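Local coordinates for protein porphyranase B (Zobellia galactanivorans, PDB 3JUU) that hydrolyses the sulfated red-algal polysaccharide porphyran at the linkages between beta-D-galactose and alpha-L-galactose-6-sulfate, releasing mostly disaccharides, at residues G56-L61 and N88-T93; G104-Y109 and V206-K211; G108-E113 and V270-L275; F120-F125 and E243-N248. All blocks are in the same frame, centred on the assembly; numbering follows the deposited sequence.

Contact 1 of 4, residues G56-L61 and N88-T93; sequences GRAPGL and NNKTYT
Tyr92, near the start of strand 90-101 in the GH16 jelly roll, sets its ring into the bend that residues 56-61 make before strand 60-62 joins it in parallel. With CG anti to the carbonyl carbon (chi1 -71°), the side chain swings toward that bend. Its CB passes 3.7 Å from Pro59 O, and CG lies near Leu61 CB. Farther out, CD1 meets Gly60 C at 3.5 Å, at the ring's edge, and CE1 comes to 3.4 Å from Ala58 CA. The two faces are gripped by CH-pi contacts: Ala58 CB reaches one directly, while Leu61 needs its CD1 branch to reach the opposite one. Beside the ring, Thr93 N donates a hydrogen bond to Pro59 O at 2.9 Å; the peptide before Pro59 is cis, a form that proline tolerates well. Gly56 has backbone angles at which a CB would jam against the preceding carbonyl. Arg57 leaves the backbone on the side away from Tyr92, and its guanidinium forms a salt bridge with Glu243 in the probable substrate site. At the far end of the ring, Tyr92 OH gives its proton to Gly56 O at 2.7 Å, approaching 41° above the carbonyl plane.

Contact 2 of 4, residues G104-Y109 and V206-K211; sequences GMTYGY and VWWKSK
The antiparallel pairing of strands 108-115 and 202-210 in the jelly-roll sandwich begins at Gly108 and Trp208, a hydrogen-bonded pair. Trp208 N donates to Gly108 O at 2.8 Å, and Gly108 N returns a bond to Trp208 O at 3.0 Å. Gly108 takes backbone angles that would press a side chain against the carbonyl before it, and Trp208 is the centre of an inverse gamma turn. The broad indole of Trp208 underlies the chain entering the strand: Tyr107 N sits over one face, 3.2 Å above its plane, and Met105 O comes to 3.2 Å from CZ3. Tyr107 then turns the edge of its own ring to the indole in a T-shaped pair, centroids 5.0 Å apart and planes at 65°, with CD1 3.5 Å from Trp208 NE1. That NE1 spends its proton on Phe232 O. Tyr107's first torsion, CG anti to the carbonyl carbon (chi1 -44°), carries the phenol on past Ser210 to Lys211, whose N donates to a water that also bonds Tyr107 OH. Tyr109 and Trp207 form the next, non-hydrogen-bonded pair; Tyr109 CD1 also lies 3.3 Å from Val206 O, and Trp207 CB touches the ring's edge. Strand 108-115 is flanked beyond by strand 264-276 and strand 202-210 by strand 213-218, from which Phe217 meets Tyr109 edge-to-face.

Contact 3 of 4, residues G108-E113 and V270-L275; sequences GYYECE and VRSWQL. With SO4 (sulfate ion), chain D.
Tyr109 and Trp273, then Glu111 and Arg271, form two hydrogen-bonded pairs that join antiparallel strands 108-115 and 264-276 of the sandwich. Tyr109 N donates to Trp273 O at 2.8 Å; the bond from Arg271 N to Glu111 O is nearly straight, at 171°. Glycine suits position 108, since a CB there would clash with Trp273 O. Apolar contact is lighter: Cys112 CB meets Val270 CG2 at 3.8 Å, and Trp273 CD1 lies at the edge of the Tyr109 ring. On the face carrying Tyr110, Ser272 OG nears CD1 of that ring at 3.3 Å but is hydrogen-bonded to Met33 O. Among polar side chains, Glu111 leaves its backbone with CG between N and the carbonyl carbon (chi1 44°) and then extends, bringing its carboxylate across to the indole. Trp273 NE1 donates to Glu111 OE2 at 2.9 Å, from 39° above the carboxylate plane. A phenylalanine in place of Trp273 would probably leave Glu111 OE2 without its N-H donor and the carboxylate freer to turn. Arg271 reaches outward, giving NH1 to sulfate O3 at 2.7 Å and NH2 to sulfate O2 at 2.8 Å; His13 and Trp269 also hold this probably crystallisation-derived ion. Glu36 shares its charge through a salt bridge to NE. Buried Glu111 has OE1 bonded to His13 N, and Arg271 NH1 nearby, 4.8 Å from Glu111 OE2 though not in contact, surroundings likely to keep it ionised.

Contact 4 of 4, residues F120-F125 and E243-N248; sequences FMSSTF and ETYDWN
Phe120 turns the edge of its ring to Asn248 O, which lies in the ring plane 3.3 Å from CD1, and Met121 CG sits over the centre of one face. Here, in the probable substrate-binding cleft of the GH16 jelly roll, a type I turn at 245-248 follows Glu243. Thr244 CG2 comes alongside obliquely, 3.7 Å from Phe120 CE1. The second ring, Tyr245, has Glu243 CG over one face and Trp247 CZ2 over the other, both offset toward the rim, while Ser122 CB presses in obliquely at 3.4 Å from CE2. Ser122 is small enough to fit beside the Tyr245 ring and still bond Glu243 three times: its N donates to Glu243 O at 2.9 Å, its OG accepts from Glu243 N at 2.9 Å, and the same OG donates to OE2 at 2.7 Å. OE2 is met on its anti side, 17° out of the carboxylate plane. A bend at chi2 (-141°) curls the carboxylate back to the serine, with OE1 held by Arg57. With an alanine at Glu243, Ser122 OG would probably lose its acceptor and Arg57 its charged mate. Tyr245 OH, hydrogen-bonded to the probable proton donor Glu148, lies 3.5 Å from methyl CG2 of Thr124.

Contacts 1 and 4 lie together at the probable substrate site, centres 13 Å apart, tied by the salt bridge from Arg57 NH1 to Glu243 OE1 at 2.8 Å; a glycerol, probably from crystallisation, bonds both residues, consistent with a pocket. Contacts 2 and 3 lie across the chain's centre from them and share Gly108 and Tyr109, strand 108-115 being paired on both its edges; the centres of contacts 2 and 3 are 9 Å apart. Contact 4 is nested in the chain loop closed by contact 3, and Phe125 joins the two, its CD2 3.5 Å from Cys112 SG. The side chain of Trp208 in contact 2 is about 10 Å from that of the probable nucleophile, Glu143.

Contact 1 of 4, residues G56-L61 and N88-T93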
# COMPACT_ATOMS: atom_id res chain seq x y z
N GLY A 56 1.76 -10.48 -9.86
CA GLY A 56 1.08 -9.40 -10.55
C GLY A 56 -0.26 -9.78 -11.09
O GLY A 56 -0.49 -10.97 -11.47
N ARG A 57 -1.19 -8.83 -11.09
CA ARG A 57 -2.47 -9.10 -11.72
C ARG A 57 -2.29 -8.84 -13.21
O ARG A 57 -1.88 -7.74 -13.61
CB ARG A 57 -3.56 -8.17 -11.16
CG ARG A 57 -4.96 -8.34 -11.78
CD ARG A 57 -6.00 -7.44 -11.06
NE ARG A 57 -6.00 -7.58 -9.57
CZ ARG A 57 -5.45 -6.74 -8.70
NH1 ARG A 57 -4.78 -5.62 -9.07
NH2 ARG A 57 -5.56 -7.00 -7.40
N ALA A 58 -2.68 -9.81 -14.06
CA ALA A 58 -2.43 -9.52 -15.49
C ALA A 58 -3.26 -8.28 -15.91
O ALA A 58 -4.40 -8.10 -15.51
CB ALA A 58 -2.77 -10.75 -16.37
N PRO A 59 -2.72 -7.42 -16.77
CA PRO A 59 -1.51 -7.61 -17.58
C PRO A 59 -0.24 -6.92 -17.00
O PRO A 59 0.72 -6.74 -17.75
CB PRO A 59 -1.91 -6.96 -18.91
CG PRO A 59 -2.72 -5.69 -18.45
CD PRO A 59 -3.47 -6.18 -17.15
N GLY A 60 -0.24 -6.55 -15.70
CA GLY A 60 0.93 -5.86 -15.10
C GLY A 60 1.81 -6.84 -14.26
O GLY A 60 1.34 -7.39 -13.21
N LEU A 61 3.05 -7.05 -14.70
CA LEU A 61 3.91 -8.04 -14.08
C LEU A 61 4.85 -7.26 -13.17
O LEU A 61 5.51 -6.28 -13.60
CB LEU A 61 4.67 -8.84 -15.19
CG LEU A 61 5.62 -9.97 -14.71
CD1 LEU A 61 4.73 -11.11 -14.23
CD2 LEU A 61 6.51 -10.46 -15.94
N ASN A 88 0.98 -18.33 -15.98
CA ASN A 88 -0.30 -18.82 -15.53
C ASN A 88 -1.39 -18.66 -16.57
O ASN A 88 -2.54 -18.34 -16.28
CB ASN A 88 -0.75 -18.16 -14.19
CG ASN A 88 0.23 -18.50 -13.03
OD1 ASN A 88 0.78 -19.61 -12.95
ND2 ASN A 88 0.49 -17.52 -12.17
N ASN A 89 -1.03 -18.91 -17.82
CA ASN A 89 -1.93 -18.80 -18.97
C ASN A 89 -2.52 -17.45 -19.19
O ASN A 89 -3.53 -17.34 -19.90
CB ASN A 89 -3.07 -19.86 -18.97
CG ASN A 89 -2.49 -21.30 -18.96
OD1 ASN A 89 -1.50 -21.59 -19.63
ND2 ASN A 89 -3.10 -22.18 -18.18
N LYS A 90 -1.89 -16.42 -18.63
CA LYS A 90 -2.35 -15.05 -18.95
C LYS A 90 -1.20 -14.21 -19.57
O LYS A 90 -0.01 -14.38 -19.24
CB LYS A 90 -2.84 -14.40 -17.65
CG LYS A 90 -4.04 -15.09 -17.09
CD LYS A 90 -4.65 -14.33 -15.96
CE LYS A 90 -6.12 -14.82 -15.77
NZ LYS A 90 -6.86 -14.26 -14.56
N THR A 91 -1.58 -13.28 -20.45
CA THR A 91 -0.58 -12.41 -21.09
C THR A 91 -0.36 -11.13 -20.24
O THR A 91 -1.33 -10.41 -19.91
CB THR A 91 -1.08 -12.06 -22.51
OG1 THR A 91 -1.00 -13.26 -23.33
CG2 THR A 91 -0.15 -11.00 -23.17
N TYR A 92 0.89 -10.86 -19.95
CA TYR A 92 1.36 -9.60 -19.32
C TYR A 92 2.03 -8.72 -20.38
O TYR A 92 2.87 -9.22 -21.19
CB TYR A 92 2.35 -9.97 -18.24
CG TYR A 92 1.69 -10.63 -17.03
CD1 TYR A 92 1.39 -9.89 -15.86
CD2 TYR A 92 1.44 -12.00 -17.02
CE1 TYR A 92 0.76 -10.51 -14.75
CE2 TYR A 92 0.76 -12.60 -15.93
CZ TYR A 92 0.45 -11.87 -14.81
OH TYR A 92 -0.20 -12.52 -13.71
N THR A 93 1.69 -7.43 -20.37
CA THR A 93 2.25 -6.51 -21.36
C THR A 93 2.93 -5.36 -20.70
O THR A 93 3.65 -4.62 -21.36
CB THR A 93 1.15 -5.95 -22.22
OG1 THR A 93 0.09 -5.43 -21.36
CG2 THR A 93 0.52 -7.04 -23.11

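Contact 2 of 4, residues G104-Y109 and V206-K211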
# COMPACT_ATOMS: atom_id res chain seq x y z
N GLY A 104 7.00 -8.78 10.00
CA GLY A 104 5.60 -8.33 10.25
C GLY A 104 5.44 -7.86 11.70
O GLY A 104 6.38 -7.97 12.54
N MET A 105 4.26 -7.32 11.97
CA MET A 105 3.92 -6.89 13.33
C MET A 105 2.37 -6.99 13.49
O MET A 105 1.60 -7.04 12.52
CB MET A 105 4.49 -5.45 13.57
CG MET A 105 4.24 -4.72 14.99
SD MET A 105 4.76 -5.89 16.32
CE MET A 105 6.59 -5.92 16.02
N THR A 106 1.93 -7.03 14.75
CA THR A 106 0.49 -6.88 15.07
C THR A 106 0.32 -5.56 15.82
O THR A 106 0.97 -5.34 16.84
CB THR A 106 -0.01 -8.07 15.90
OG1 THR A 106 0.47 -9.30 15.32
CG2 THR A 106 -1.59 -8.12 15.89
N TYR A 107 -0.58 -4.70 15.30
CA TYR A 107 -0.86 -3.34 15.82
C TYR A 107 0.27 -2.37 15.58
O TYR A 107 1.38 -2.79 15.23
CB TYR A 107 -1.28 -3.31 17.34
CG TYR A 107 -2.27 -4.40 17.64
CD1 TYR A 107 -3.46 -4.52 16.93
CD2 TYR A 107 -1.95 -5.40 18.57
CE1 TYR A 107 -4.35 -5.61 17.18
CE2 TYR A 107 -2.84 -6.45 18.83
CZ TYR A 107 -4.04 -6.51 18.14
OH TYR A 107 -4.90 -7.57 18.35
N GLY A 108 -0.00 -1.10 15.75
CA GLY A 108 0.99 -0.08 15.66
C GLY A 108 0.60 1.05 14.71
O GLY A 108 -0.56 1.11 14.27
N TYR A 109 1.52 1.98 14.42
CA TYR A 109 1.22 3.11 13.56
C TYR A 109 2.13 2.96 12.31
O TYR A 109 3.36 2.79 12.45
CB TYR A 109 1.50 4.48 14.30
CG TYR A 109 1.02 5.64 13.44
CD1 TYR A 109 -0.37 5.96 13.40
CD2 TYR A 109 1.90 6.38 12.58
CE1 TYR A 109 -0.85 6.93 12.57
CE2 TYR A 109 1.40 7.39 11.74
CZ TYR A 109 -0.01 7.64 11.73
OH TYR A 109 -0.49 8.68 10.94
N VAL A 206 -1.87 4.99 9.12
CA VAL A 206 -2.94 4.28 9.81
C VAL A 206 -2.48 3.97 11.23
O VAL A 206 -1.37 3.43 11.46
CB VAL A 206 -3.37 3.00 9.08
CG1 VAL A 206 -2.18 1.95 9.01
CG2 VAL A 206 -4.64 2.39 9.75
N TRP A 207 -3.36 4.27 12.19
CA TRP A 207 -3.19 3.66 13.56
C TRP A 207 -3.96 2.40 13.67
O TRP A 207 -5.21 2.41 13.73
CB TRP A 207 -3.61 4.66 14.65
CG TRP A 207 -3.25 4.21 16.04
CD1 TRP A 207 -2.35 3.24 16.39
CD2 TRP A 207 -3.83 4.69 17.26
NE1 TRP A 207 -2.31 3.13 17.79
CE2 TRP A 207 -3.21 4.01 18.32
CE3 TRP A 207 -4.81 5.65 17.55
CZ2 TRP A 207 -3.57 4.23 19.69
CZ3 TRP A 207 -5.16 5.89 18.94
CH2 TRP A 207 -4.56 5.16 19.96
N TRP A 208 -3.25 1.27 13.54
CA TRP A 208 -3.85 -0.02 13.73
C TRP A 208 -3.85 -0.20 15.26
O TRP A 208 -2.94 -0.82 15.83
CB TRP A 208 -2.99 -1.08 13.01
CG TRP A 208 -3.42 -2.49 13.20
CD1 TRP A 208 -4.61 -2.96 13.68
CD2 TRP A 208 -2.67 -3.64 12.77
NE1 TRP A 208 -4.61 -4.34 13.66
CE2 TRP A 208 -3.44 -4.79 13.09
CE3 TRP A 208 -1.40 -3.80 12.13
CZ2 TRP A 208 -2.99 -6.13 12.85
CZ3 TRP A 208 -0.93 -5.15 11.92
CH2 TRP A 208 -1.74 -6.28 12.27
N LYS A 209 -4.88 0.34 15.91
CA LYS A 209 -4.91 0.55 17.36
C LYS A 209 -5.21 -0.75 18.07
O LYS A 209 -4.59 -1.05 19.10
CB LYS A 209 -5.96 1.64 17.68
CG LYS A 209 -6.22 1.82 19.19
CD LYS A 209 -7.35 2.84 19.28
CE LYS A 209 -7.59 3.25 20.74
NZ LYS A 209 -7.95 2.10 21.57
N SER A 210 -6.17 -1.52 17.58
CA SER A 210 -6.58 -2.79 18.22
C SER A 210 -7.20 -3.67 17.19
O SER A 210 -7.32 -3.27 16.01
CB SER A 210 -7.58 -2.52 19.37
OG SER A 210 -8.82 -2.18 18.78
N LYS A 211 -7.71 -4.85 17.59
CA LYS A 211 -8.28 -5.78 16.60
C LYS A 211 -9.53 -5.17 15.95
O LYS A 211 -9.93 -5.60 14.90
CB LYS A 211 -8.67 -7.11 17.27
CG LYS A 211 -9.90 -6.90 18.24
CD LYS A 211 -10.20 -8.15 19.09
CE LYS A 211 -11.29 -7.76 20.12
NZ LYS A 211 -11.93 -8.93 20.85
O HOH W 1 -7.03 -6.00 20.07

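Contact 3 of 4, residues G108-E113 and V270-L275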
# COMPACT_ATOMS: atom_id res chain seq x y z
N GLY A 108 -0.00 -1.10 15.75
CA GLY A 108 0.99 -0.08 15.66
C GLY A 108 0.60 1.05 14.71
O GLY A 108 -0.56 1.11 14.27
N TYR A 109 1.52 1.98 14.42
CA TYR A 109 1.22 3.11 13.56
C TYR A 109 2.13 2.96 12.31
O TYR A 109 3.36 2.79 12.45
CB TYR A 109 1.50 4.48 14.30
CG TYR A 109 1.02 5.64 13.44
CD1 TYR A 109 -0.37 5.96 13.40
CD2 TYR A 109 1.90 6.38 12.58
CE1 TYR A 109 -0.85 6.93 12.57
CE2 TYR A 109 1.40 7.39 11.74
CZ TYR A 109 -0.01 7.64 11.73
OH TYR A 109 -0.49 8.68 10.94
N TYR A 110 1.57 3.10 11.11
CA TYR A 110 2.34 2.80 9.89
C TYR A 110 2.09 3.91 8.97
O TYR A 110 0.91 4.19 8.64
CB TYR A 110 1.81 1.50 9.24
CG TYR A 110 2.01 0.33 10.17
CD1 TYR A 110 3.18 -0.45 10.06
CD2 TYR A 110 1.07 0.02 11.17
CE1 TYR A 110 3.39 -1.52 10.94
CE2 TYR A 110 1.29 -1.01 12.02
CZ TYR A 110 2.47 -1.77 11.92
OH TYR A 110 2.68 -2.85 12.77
N GLU A 111 3.17 4.54 8.49
CA GLU A 111 2.98 5.71 7.65
C GLU A 111 4.02 5.74 6.52
O GLU A 111 5.11 5.20 6.68
CB GLU A 111 3.12 7.00 8.48
CG GLU A 111 4.34 6.95 9.46
CD GLU A 111 4.71 8.28 10.07
OE1 GLU A 111 3.94 9.25 9.89
OE2 GLU A 111 5.85 8.33 10.65
N CYS A 112 3.69 6.36 5.37
CA CYS A 112 4.70 6.61 4.35
C CYS A 112 4.45 7.99 3.75
O CYS A 112 3.37 8.59 3.91
CB CYS A 112 4.62 5.49 3.27
SG CYS A 112 3.23 5.77 2.06
N GLU A 113 5.45 8.55 3.05
CA GLU A 113 5.27 9.75 2.32
C GLU A 113 5.40 9.37 0.85
O GLU A 113 6.49 8.95 0.43
CB GLU A 113 6.36 10.81 2.70
CG GLU A 113 6.13 12.13 2.00
CD GLU A 113 7.04 13.20 2.56
OE1 GLU A 113 8.26 13.12 2.36
OE2 GLU A 113 6.55 14.09 3.26
N VAL A 270 9.23 5.02 4.67
CA VAL A 270 8.17 4.22 5.35
C VAL A 270 8.60 4.08 6.78
O VAL A 270 9.75 3.70 7.06
CB VAL A 270 8.03 2.82 4.75
CG1 VAL A 270 7.06 1.95 5.61
CG2 VAL A 270 7.45 2.91 3.36
N ARG A 271 7.70 4.42 7.72
CA ARG A 271 8.09 4.37 9.15
C ARG A 271 6.98 3.66 9.85
O ARG A 271 5.81 4.05 9.71
CB ARG A 271 8.24 5.85 9.68
CG ARG A 271 9.37 6.58 8.93
CD ARG A 271 9.48 8.04 9.36
NE ARG A 271 10.57 8.75 8.65
CZ ARG A 271 10.63 10.07 8.55
NH1 ARG A 271 9.61 10.81 9.02
NH2 ARG A 271 11.61 10.66 7.85
N SER A 272 7.36 2.68 10.65
CA SER A 272 6.43 1.83 11.38
C SER A 272 6.78 1.95 12.87
O SER A 272 7.97 2.05 13.23
CB SER A 272 6.66 0.43 10.89
OG SER A 272 6.37 0.32 9.50
N TRP A 273 5.76 2.00 13.72
CA TRP A 273 5.96 2.38 15.14
C TRP A 273 5.04 1.56 16.01
O TRP A 273 3.94 1.20 15.59
CB TRP A 273 5.59 3.87 15.37
CG TRP A 273 6.15 4.91 14.40
CD1 TRP A 273 5.67 5.25 13.11
CD2 TRP A 273 7.24 5.79 14.65
NE1 TRP A 273 6.43 6.26 12.57
CE2 TRP A 273 7.39 6.62 13.50
CE3 TRP A 273 8.14 5.95 15.75
CZ2 TRP A 273 8.39 7.61 13.40
CZ3 TRP A 273 9.13 6.91 15.65
CH2 TRP A 273 9.25 7.75 14.49
N GLN A 274 5.52 1.25 17.21
CA GLN A 274 4.71 0.70 18.29
C GLN A 274 4.51 1.81 19.35
O GLN A 274 5.38 2.69 19.55
CB GLN A 274 5.46 -0.41 18.99
CG GLN A 274 5.49 -1.73 18.30
CD GLN A 274 6.41 -2.71 19.05
OE1 GLN A 274 7.22 -2.29 19.89
NE2 GLN A 274 6.26 -4.01 18.79
N LEU A 275 3.35 1.76 20.01
CA LEU A 275 3.03 2.67 21.06
C LEU A 275 3.34 1.92 22.35
O LEU A 275 2.81 0.82 22.58
CB LEU A 275 1.53 2.99 20.99
CG LEU A 275 1.15 4.15 21.90
CD1 LEU A 275 1.82 5.46 21.63
CD2 LEU A 275 -0.42 4.26 21.77
S SO4 D . 10.71 14.03 7.21
O1 SO4 D . 11.02 15.37 7.71
O2 SO4 D . 11.95 13.27 7.02
O3 SO4 D . 9.85 13.38 8.20
O4 SO4 D . 9.99 14.18 5.92

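Contact 4 of 4, residues F120-F125 and E243-N248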
# COMPACT_ATOMS: atom_id res chain seq x y z
N PHE A 120 -2.19 4.90 -15.60
CA PHE A 120 -3.39 4.09 -15.25
C PHE A 120 -3.13 3.00 -14.20
O PHE A 120 -4.13 2.36 -13.73
CB PHE A 120 -3.95 3.45 -16.55
CG PHE A 120 -3.16 2.25 -17.05
CD1 PHE A 120 -3.69 0.94 -16.90
CD2 PHE A 120 -1.95 2.40 -17.73
CE1 PHE A 120 -3.00 -0.20 -17.32
CE2 PHE A 120 -1.26 1.28 -18.22
CZ PHE A 120 -1.75 -0.05 -18.00
N MET A 121 -1.85 2.74 -13.87
CA MET A 121 -1.44 1.73 -12.87
C MET A 121 -1.44 2.35 -11.46
O MET A 121 -1.50 3.53 -11.32
CB MET A 121 -0.05 1.14 -13.22
CG MET A 121 -0.20 0.36 -14.53
SD MET A 121 1.34 -0.38 -15.15
CE MET A 121 1.84 -1.58 -13.83
N SER A 122 -1.55 1.50 -10.46
CA SER A 122 -1.78 1.95 -9.10
C SER A 122 -0.55 2.53 -8.41
O SER A 122 0.64 2.39 -8.88
CB SER A 122 -2.30 0.72 -8.30
OG SER A 122 -1.19 -0.14 -7.97
N SER A 123 -0.81 3.22 -7.29
CA SER A 123 0.24 3.56 -6.31
C SER A 123 -0.34 3.28 -4.92
O SER A 123 -1.39 3.83 -4.63
CB SER A 123 0.52 5.05 -6.39
OG SER A 123 1.09 5.38 -7.65
N THR A 124 0.25 2.34 -4.16
CA THR A 124 -0.46 1.81 -3.00
C THR A 124 0.45 1.68 -1.80
O THR A 124 1.72 1.57 -1.93
CB THR A 124 -1.08 0.42 -3.31
OG1 THR A 124 -0.03 -0.56 -3.49
CG2 THR A 124 -1.98 0.45 -4.61
N PHE A 125 -0.18 1.61 -0.64
CA PHE A 125 0.56 1.39 0.60
C PHE A 125 -0.45 0.67 1.52
O PHE A 125 -1.57 1.21 1.72
CB PHE A 125 0.86 2.76 1.21
CG PHE A 125 1.61 2.69 2.53
CD1 PHE A 125 2.76 1.88 2.68
CD2 PHE A 125 1.16 3.43 3.66
CE1 PHE A 125 3.45 1.84 3.92
CE2 PHE A 125 1.86 3.41 4.90
CZ PHE A 125 2.96 2.60 5.06
N GLU A 243 0.49 -1.73 -9.70
CA GLU A 243 -0.12 -2.92 -10.36
C GLU A 243 -1.09 -2.44 -11.44
O GLU A 243 -1.39 -1.23 -11.51
CB GLU A 243 -0.92 -3.70 -9.33
CG GLU A 243 -2.26 -3.06 -9.00
CD GLU A 243 -2.58 -3.18 -7.52
OE1 GLU A 243 -3.35 -4.12 -7.18
OE2 GLU A 243 -2.08 -2.35 -6.72
N THR A 244 -1.68 -3.36 -12.20
CA THR A 244 -2.88 -2.98 -13.00
C THR A 244 -4.12 -3.49 -12.21
O THR A 244 -4.12 -4.60 -11.65
CB THR A 244 -2.82 -3.67 -14.40
OG1 THR A 244 -2.48 -5.06 -14.18
CG2 THR A 244 -1.67 -3.01 -15.29
N TYR A 245 -5.14 -2.65 -12.17
CA TYR A 245 -6.45 -3.06 -11.68
C TYR A 245 -7.36 -3.39 -12.87
O TYR A 245 -7.34 -2.71 -13.87
CB TYR A 245 -7.09 -1.82 -11.03
CG TYR A 245 -6.49 -1.41 -9.73
CD1 TYR A 245 -6.44 -2.27 -8.66
CD2 TYR A 245 -6.06 -0.07 -9.56
CE1 TYR A 245 -5.98 -1.82 -7.36
CE2 TYR A 245 -5.64 0.36 -8.32
CZ TYR A 245 -5.56 -0.51 -7.25
OH TYR A 245 -5.12 -0.00 -6.03
N ASP A 246 -8.18 -4.45 -12.76
CA ASP A 246 -9.09 -4.80 -13.86
C ASP A 246 -10.04 -3.70 -14.21
O ASP A 246 -10.49 -3.59 -15.37
CB ASP A 246 -9.92 -6.02 -13.42
CG ASP A 246 -9.10 -7.34 -13.47
OD1 ASP A 246 -7.90 -7.36 -13.89
OD2 ASP A 246 -9.65 -8.33 -13.04
N TRP A 247 -10.37 -2.84 -13.22
CA TRP A 247 -11.39 -1.84 -13.47
C TRP A 247 -10.81 -0.55 -14.04
O TRP A 247 -11.57 0.39 -14.31
CB TRP A 247 -12.18 -1.54 -12.15
CG TRP A 247 -11.28 -1.41 -10.98
CD1 TRP A 247 -10.92 -2.38 -10.11
CD2 TRP A 247 -10.65 -0.20 -10.52
NE1 TRP A 247 -10.11 -1.86 -9.14
CE2 TRP A 247 -9.94 -0.53 -9.35
CE3 TRP A 247 -10.61 1.10 -11.00
CZ2 TRP A 247 -9.18 0.40 -8.63
CZ3 TRP A 247 -9.83 2.06 -10.27
CH2 TRP A 247 -9.15 1.68 -9.12
N ASN A 248 -9.47 -0.51 -14.18
CA ASN A 248 -8.82 0.65 -14.80
C ASN A 248 -7.92 0.13 -15.96
O ASN A 248 -6.69 -0.05 -15.79
CB ASN A 248 -8.01 1.44 -13.75
CG ASN A 248 -7.87 2.92 -14.12
OD1 ASN A 248 -6.75 3.45 -14.14
ND2 ASN A 248 -9.01 3.58 -14.50
O HOH W 2 -4.87 -0.26 -13.74